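Local atomic coordinates of hydrazine synthase subunit alpha (Candidatus Kuenenia stuttgartiensis, PDB entry 5C2V), a protein that catalyses, as part of the hydrazine synthase complex, the condensation of hydroxylamine with ammonia to hydrazine, and binds two c-type hemes. Residues V644-D649 / R687-L692; Q766-N769 / P773-Y776. All coordinates share one frame; numbering follows the deposited sequence.

Contact 1 (644-649 with 687-692) is a buried, apolar meeting of two helices in the heme-binding cytochrome c domain, while contact 2 (766-769 with 773-776) is a partly buried loop, after helix 751-762, closed by a calcium ion. Their centres lie about 10 Å apart and the two touch. The first relies on aromatic and aliphatic carbon atoms fitting together; the second brings two aspartates to one cation and joins its segments without a direct hydrogen bond. Arg647, beside the aromatic residue of the first contact, makes salt bridges with Asp768 and Asp774 of the calcium loop, and the backbone oxygen of Val644 probably accepts a hydrogen bond from Asn769 ND2.

Contact 1 of 2, residues V644-D649 / R687-L692; sequences VDFRRD and RAYNSL
Phe646, in the first turn of helix 646-657, carries this contact by laying its ring against Tyr689, Ala688 and Leu692 of helix 687-692. The chain arrives there through Val644, whose branched side chain packs on Glu759 and Trp760 of helix 751-762. Asp645 follows as the N-cap: its OD1 accepts weak bonds from the backbone N of Arg647 and of Arg648, and a short acidic side chain suits a helix start, where N-H groups still lack acceptors within the helix. Phe646 then turns inward, CG anti to its backbone N (chi1 -175°), which sends the ring across to the second helix. Tyr689 CD2 sits over the centre of one ring face, 3.8 Å from Phe646 CG. The two aromatics form an edge-to-face (T-shaped) pair with centroids 5.1 Å apart and planes at 74°. Tyr689 CB lies over the same face, towards its CE2 side, 3.6 Å from Phe646 CE2, while Ala688 CB and Leu692 CD1 come to the ring's edge, near its plane. A small alanine lets the helix backbone come close, and leucine reaches the ring edge with one branched methyl, CD1. This is the interior of a c-type cytochrome domain: helix 646-657 runs directly into Cys658, which is covalently attached to heme, and the side chain of Leu692 is about 6 Å from a heme c. Tyr689 keeps its hydroxyl for Gly497 N and Ala765 O, so its polar end is satisfied beyond the apolar patch. Next in sequence, Arg647 turns back and grips Asp645 in a side-on salt bridge, NE giving a bond of 2.8 Å to OD1, in the guanidinium plane, and NH2 one of 2.7 Å to OD2, somewhat tilted from it. Past the exposed Arg648, Asp649 closes the turn, its OD2 accepting from Asp645 N at 2.9 Å.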
loop_
_atom_site.group_PDB
_atom_site.type_symbol
_atom_site.label_atom_id
_atom_site.label_comp_id
_atom_site.label_asym_id
_atom_site.label_seq_id
_atom_site.Cartn_x
_atom_site.Cartn_y
_atom_site.Cartn_z
ATOM N N VAL D 644 -4.875 31.915 -2.723
ATOM C CA VAL D 644 -5.209 32.116 -1.320
ATOM C C VAL D 644 -3.979 31.915 -0.440
ATOM O O VAL D 644 -3.425 30.819 -0.371
ATOM C CB VAL D 644 -6.326 31.165 -0.855
ATOM C CG1 VAL D 644 -6.680 31.437 0.598
ATOM C CG2 VAL D 644 -7.553 31.318 -1.739
ATOM N N ASP D 645 -3.555 32.986 0.223
ATOM C CA ASP D 645 -2.399 32.940 1.110
ATOM C C ASP D 645 -2.853 33.010 2.565
ATOM O O ASP D 645 -3.661 33.865 2.926
ATOM C CB ASP D 645 -1.435 34.085 0.792
ATOM C CG ASP D 645 -0.119 33.963 1.531
ATOM O OD1 ASP D 645 -0.030 34.460 2.675
ATOM O OD2 ASP D 645 0.829 33.377 0.967
ATOM N N PHE D 646 -2.333 32.110 3.395
ATOM C CA PHE D 646 -2.784 31.990 4.779
ATOM C C PHE D 646 -2.529 33.254 5.598
ATOM O O PHE D 646 -3.344 33.634 6.436
ATOM C CB PHE D 646 -2.109 30.796 5.457
ATOM C CG PHE D 646 -2.604 30.534 6.851
ATOM C CD1 PHE D 646 -3.775 29.827 7.061
ATOM C CD2 PHE D 646 -1.899 30.994 7.952
ATOM C CE1 PHE D 646 -4.236 29.584 8.341
ATOM C CE2 PHE D 646 -2.354 30.755 9.235
ATOM C CZ PHE D 646 -3.524 30.048 9.429
ATOM N N ARG D 647 -1.395 33.899 5.351
ATOM C CA ARG D 647 -1.010 35.084 6.108
ATOM C C ARG D 647 -1.836 36.304 5.712
ATOM O O ARG D 647 -2.259 37.085 6.564
ATOM C CB ARG D 647 0.476 35.374 5.910
ATOM C CG ARG D 647 1.365 34.166 6.131
ATOM C CD ARG D 647 2.670 34.301 5.371
ATOM N NE ARG D 647 2.454 34.321 3.929
ATOM C CZ ARG D 647 3.419 34.489 3.033
ATOM N NH1 ARG D 647 4.675 34.654 3.429
ATOM N NH2 ARG D 647 3.130 34.493 1.739
ATOM N N ARG D 648 -2.052 36.461 4.411
ATOM C CA ARG D 648 -2.769 37.615 3.879
ATOM C C ARG D 648 -4.288 37.480 3.991
ATOM O O ARG D 648 -4.989 38.463 4.229
ATOM C CB ARG D 648 -2.381 37.834 2.416
ATOM C CG ARG D 648 -2.926 39.114 1.807
ATOM C CD ARG D 648 -3.494 38.853 0.424
ATOM N NE ARG D 648 -2.536 38.177 -0.445
ATOM C CZ ARG D 648 -2.866 37.539 -1.563
ATOM N NH1 ARG D 648 -4.134 37.484 -1.947
ATOM N NH2 ARG D 648 -1.930 36.951 -2.295
ATOM N N ASP D 649 -4.789 36.261 3.822
ATOM C CA ASP D 649 -6.225 36.038 3.682
ATOM C C ASP D 649 -6.874 35.402 4.916
ATOM O O ASP D 649 -7.743 36.005 5.545
ATOM C CB ASP D 649 -6.498 35.173 2.448
ATOM C CG ASP D 649 -6.009 35.820 1.163
ATOM O OD1 ASP D 649 -6.127 37.057 1.039
ATOM O OD2 ASP D 649 -5.501 35.096 0.280
ATOM N N ARG D 687 0.771 30.241 15.216
ATOM C CA ARG D 687 0.114 29.301 16.117
ATOM C C ARG D 687 -1.104 28.652 15.467
ATOM O O ARG D 687 -1.309 27.442 15.580
ATOM C CB ARG D 687 -0.295 30.008 17.412
ATOM C CG ARG D 687 -1.113 29.146 18.360
ATOM C CD ARG D 687 -0.355 27.889 18.750
ATOM N NE ARG D 687 0.866 28.195 19.489
ATOM C CZ ARG D 687 1.818 27.307 19.754
ATOM N NH1 ARG D 687 1.694 26.055 19.335
ATOM N NH2 ARG D 687 2.896 27.670 20.435
ATOM N N ALA D 688 -1.910 29.464 14.787
ATOM C CA ALA D 688 -3.135 28.982 14.158
ATOM C C ALA D 688 -2.843 27.954 13.068
ATOM O O ALA D 688 -3.535 26.940 12.959
ATOM C CB ALA D 688 -3.927 30.148 13.588
ATOM N N TYR D 689 -1.814 28.217 12.268
ATOM C CA TYR D 689 -1.440 27.307 11.192
ATOM C C TYR D 689 -0.932 25.984 11.751
ATOM O O TYR D 689 -1.301 24.914 11.267
ATOM C CB TYR D 689 -0.376 27.938 10.289
ATOM C CG TYR D 689 -0.082 27.128 9.045
ATOM C CD1 TYR D 689 0.940 26.187 9.026
ATOM C CD2 TYR D 689 -0.831 27.303 7.888
ATOM C CE1 TYR D 689 1.209 25.444 7.892
ATOM C CE2 TYR D 689 -0.569 26.566 6.749
ATOM C CZ TYR D 689 0.451 25.638 6.756
ATOM O OH TYR D 689 0.713 24.903 5.622
ATOM N N ASN D 690 -0.079 26.063 12.769
ATOM C CA ASN D 690 0.438 24.869 13.428
ATOM C C ASN D 690 -0.680 24.043 14.049
ATOM O O ASN D 690 -0.651 22.812 14.014
ATOM C CB ASN D 690 1.464 25.245 14.499
ATOM C CG ASN D 690 2.818 25.594 13.914
ATOM O OD1 ASN D 690 3.600 24.710 13.560
ATOM N ND2 ASN D 690 3.107 26.886 13.815
ATOM N N SER D 691 -1.669 24.729 14.613
ATOM C CA SER D 691 -2.813 24.061 15.221
ATOM C C SER D 691 -3.662 23.345 14.174
ATOM O O SER D 691 -3.957 22.159 14.308
ATOM C CB SER D 691 -3.675 25.066 15.989
ATOM O OG SER D 691 -2.952 25.653 17.057
ATOM N N LEU D 692 -4.040 24.072 13.126
ATOM C CA LEU D 692 -4.959 23.549 12.119
ATOM C C LEU D 692 -4.359 22.424 11.275
ATOM O O LEU D 692 -5.086 21.575 10.760
ATOM C CB LEU D 692 -5.434 24.684 11.209
ATOM C CG LEU D 692 -6.346 25.713 11.882
ATOM C CD1 LEU D 692 -6.553 26.927 10.989
ATOM C CD2 LEU D 692 -7.679 25.078 12.250
#

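Contact 2 of 2, residues Q766-N769 / P773-Y776; sequences QWDN and PDFY. With CA (calcium ion), chain Z.
Asp768 and Asp774 reach from opposite directions to one calcium ion, the two carboxylate ends of a short calcium-binding loop in which every second residue from 768 to 774 supplies a ligand. Between them, Ile770 and Gly772 give backbone oxygens, and two waters bring the ligand atoms to six. The side chain of Asp768 leaves the backbone at CB, and a chi1 of -159° swings its carboxylate away from its own N and on to the metal. CG lies 2.9 Å from the calcium without bonding it; the bond is made by OD1, at 2.3 Å. The same OD1 lies 3.2 Å from Asp774 OD2; two anionic oxygens tolerate such closeness because both bind the cation, which probably offsets their repulsion. Its twin, Asp768 OD2, at 3.0 Å from the ion, lies beyond the bonding distance of OD1 and is not counted among the six ligands; it finds its strongest partner in Arg647, whose NH1 makes a salt bridge with it. Arg647 NH1 also makes a salt bridge with Asp774 OD1, so one guanidinium group serves the outer oxygens of both carboxylates and would be expected to balance the negative charge left around the site. Aspartate suits both positions, since its short side chain can place one oxygen on the ion and still offer the other to a neighbour. The two carboxylate planes are 53° apart, so the acids do not face each other flat. In Asp774, OD2 binds the calcium at 2.3 Å. Its second oxygen is also tied to its own chain in an Asx turn: using the anti lone pair, Asp774 OD1 accepts a hydrogen bond from the backbone N of Tyr776 at 3.1 Å.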
loop_
_atom_site.group_PDB
_atom_site.type_symbol
_atom_site.label_atom_id
_atom_site.label_comp_id
_atom_site.label_asym_id
_atom_site.label_seq_id
_atom_site.Cartn_x
_atom_site.Cartn_y
_atom_site.Cartn_z
ATOM N N GLN D 766 -1.745 25.625 1.974
ATOM C CA GLN D 766 -0.396 26.155 2.110
ATOM C C GLN D 766 -0.346 27.301 3.115
ATOM O O GLN D 766 -1.359 27.677 3.704
ATOM C CB GLN D 766 0.141 26.632 0.756
ATOM C CG GLN D 766 0.327 25.534 -0.281
ATOM C CD GLN D 766 -0.963 25.182 -0.993
ATOM O OE1 GLN D 766 -2.002 25.798 -0.759
ATOM N NE2 GLN D 766 -0.902 24.190 -1.875
ATOM N N TRP D 767 0.853 27.842 3.295
ATOM C CA TRP D 767 1.103 28.977 4.175
ATOM C C TRP D 767 1.587 30.138 3.325
ATOM O O TRP D 767 0.954 31.191 3.252
ATOM C CB TRP D 767 2.134 28.610 5.247
ATOM C CG TRP D 767 2.904 29.772 5.821
ATOM C CD1 TRP D 767 4.098 30.265 5.372
ATOM C CD2 TRP D 767 2.566 30.544 6.983
ATOM N NE1 TRP D 767 4.505 31.315 6.160
ATOM C CE2 TRP D 767 3.586 31.504 7.157
ATOM C CE3 TRP D 767 1.496 30.526 7.881
ATOM C CZ2 TRP D 767 3.565 32.433 8.196
ATOM C CZ3 TRP D 767 1.478 31.452 8.911
ATOM C CH2 TRP D 767 2.504 32.392 9.059
ATOM N N ASP D 768 2.724 29.924 2.671
ATOM C CA ASP D 768 3.273 30.912 1.770
ATOM C C ASP D 768 2.931 30.482 0.350
ATOM O O ASP D 768 3.537 29.560 -0.192
ATOM C CB ASP D 768 4.787 31.010 1.975
ATOM C CG ASP D 768 5.364 32.311 1.481
ATOM O OD1 ASP D 768 4.951 32.770 0.401
ATOM O OD2 ASP D 768 6.231 32.876 2.178
ATOM N N ASN D 769 1.948 31.153 -0.242
ATOM C CA ASN D 769 1.522 30.845 -1.600
ATOM C C ASN D 769 2.088 31.818 -2.626
ATOM O O ASN D 769 1.792 31.718 -3.815
ATOM C CB ASN D 769 -0.005 30.809 -1.689
ATOM C CG ASN D 769 -0.541 29.399 -1.870
ATOM O OD1 ASN D 769 0.170 28.509 -2.341
ATOM N ND2 ASN D 769 -1.799 29.189 -1.501
ATOM N N PRO D 773 10.814 35.124 -1.903
ATOM C CA PRO D 773 10.735 35.908 -0.665
ATOM C C PRO D 773 9.822 37.123 -0.806
ATOM O O PRO D 773 9.927 37.861 -1.785
ATOM C CB PRO D 773 12.186 36.336 -0.428
ATOM C CG PRO D 773 12.820 36.294 -1.778
ATOM C CD PRO D 773 12.161 35.158 -2.499
ATOM N N ASP D 774 8.936 37.321 0.165
ATOM C CA ASP D 774 8.028 38.463 0.155
ATOM C C ASP D 774 8.016 39.181 1.502
ATOM O O ASP D 774 8.787 38.846 2.403
ATOM C CB ASP D 774 6.611 38.025 -0.219
ATOM C CG ASP D 774 6.164 36.790 0.533
ATOM O OD1 ASP D 774 5.794 36.912 1.720
ATOM O OD2 ASP D 774 6.174 35.697 -0.070
ATOM N N PHE D 775 7.137 40.168 1.631
ATOM C CA PHE D 775 7.087 41.010 2.822
ATOM C C PHE D 775 6.264 40.393 3.951
ATOM O O PHE D 775 6.290 40.880 5.081
ATOM C CB PHE D 775 6.524 42.387 2.467
ATOM C CG PHE D 775 7.417 43.194 1.567
ATOM C CD1 PHE D 775 8.782 42.959 1.531
ATOM C CD2 PHE D 775 6.892 44.188 0.757
ATOM C CE1 PHE D 775 9.607 43.700 0.704
ATOM C CE2 PHE D 775 7.711 44.932 -0.071
ATOM C CZ PHE D 775 9.070 44.688 -0.097
ATOM N N TYR D 776 5.535 39.325 3.645
ATOM C CA TYR D 776 4.704 38.662 4.645
ATOM C C TYR D 776 5.544 37.761 5.552
ATOM O O TYR D 776 6.546 37.197 5.110
ATOM C CB TYR D 776 3.593 37.860 3.961
ATOM C CG TYR D 776 2.551 38.728 3.292
ATOM C CD1 TYR D 776 1.533 39.317 4.033
ATOM C CD2 TYR D 776 2.586 38.962 1.924
ATOM C CE1 TYR D 776 0.579 40.114 3.428
ATOM C CE2 TYR D 776 1.635 39.758 1.310
ATOM C CZ TYR D 776 0.635 40.331 2.067
ATOM O OH TYR D 776 -0.314 41.122 1.462
HETATM CA CA CA Z . 6.872 33.581 -0.650
HETATM O O HOH W 1 8.122 33.748 1.398
HETATM O O HOH W 2 7.695 31.376 -1.051
#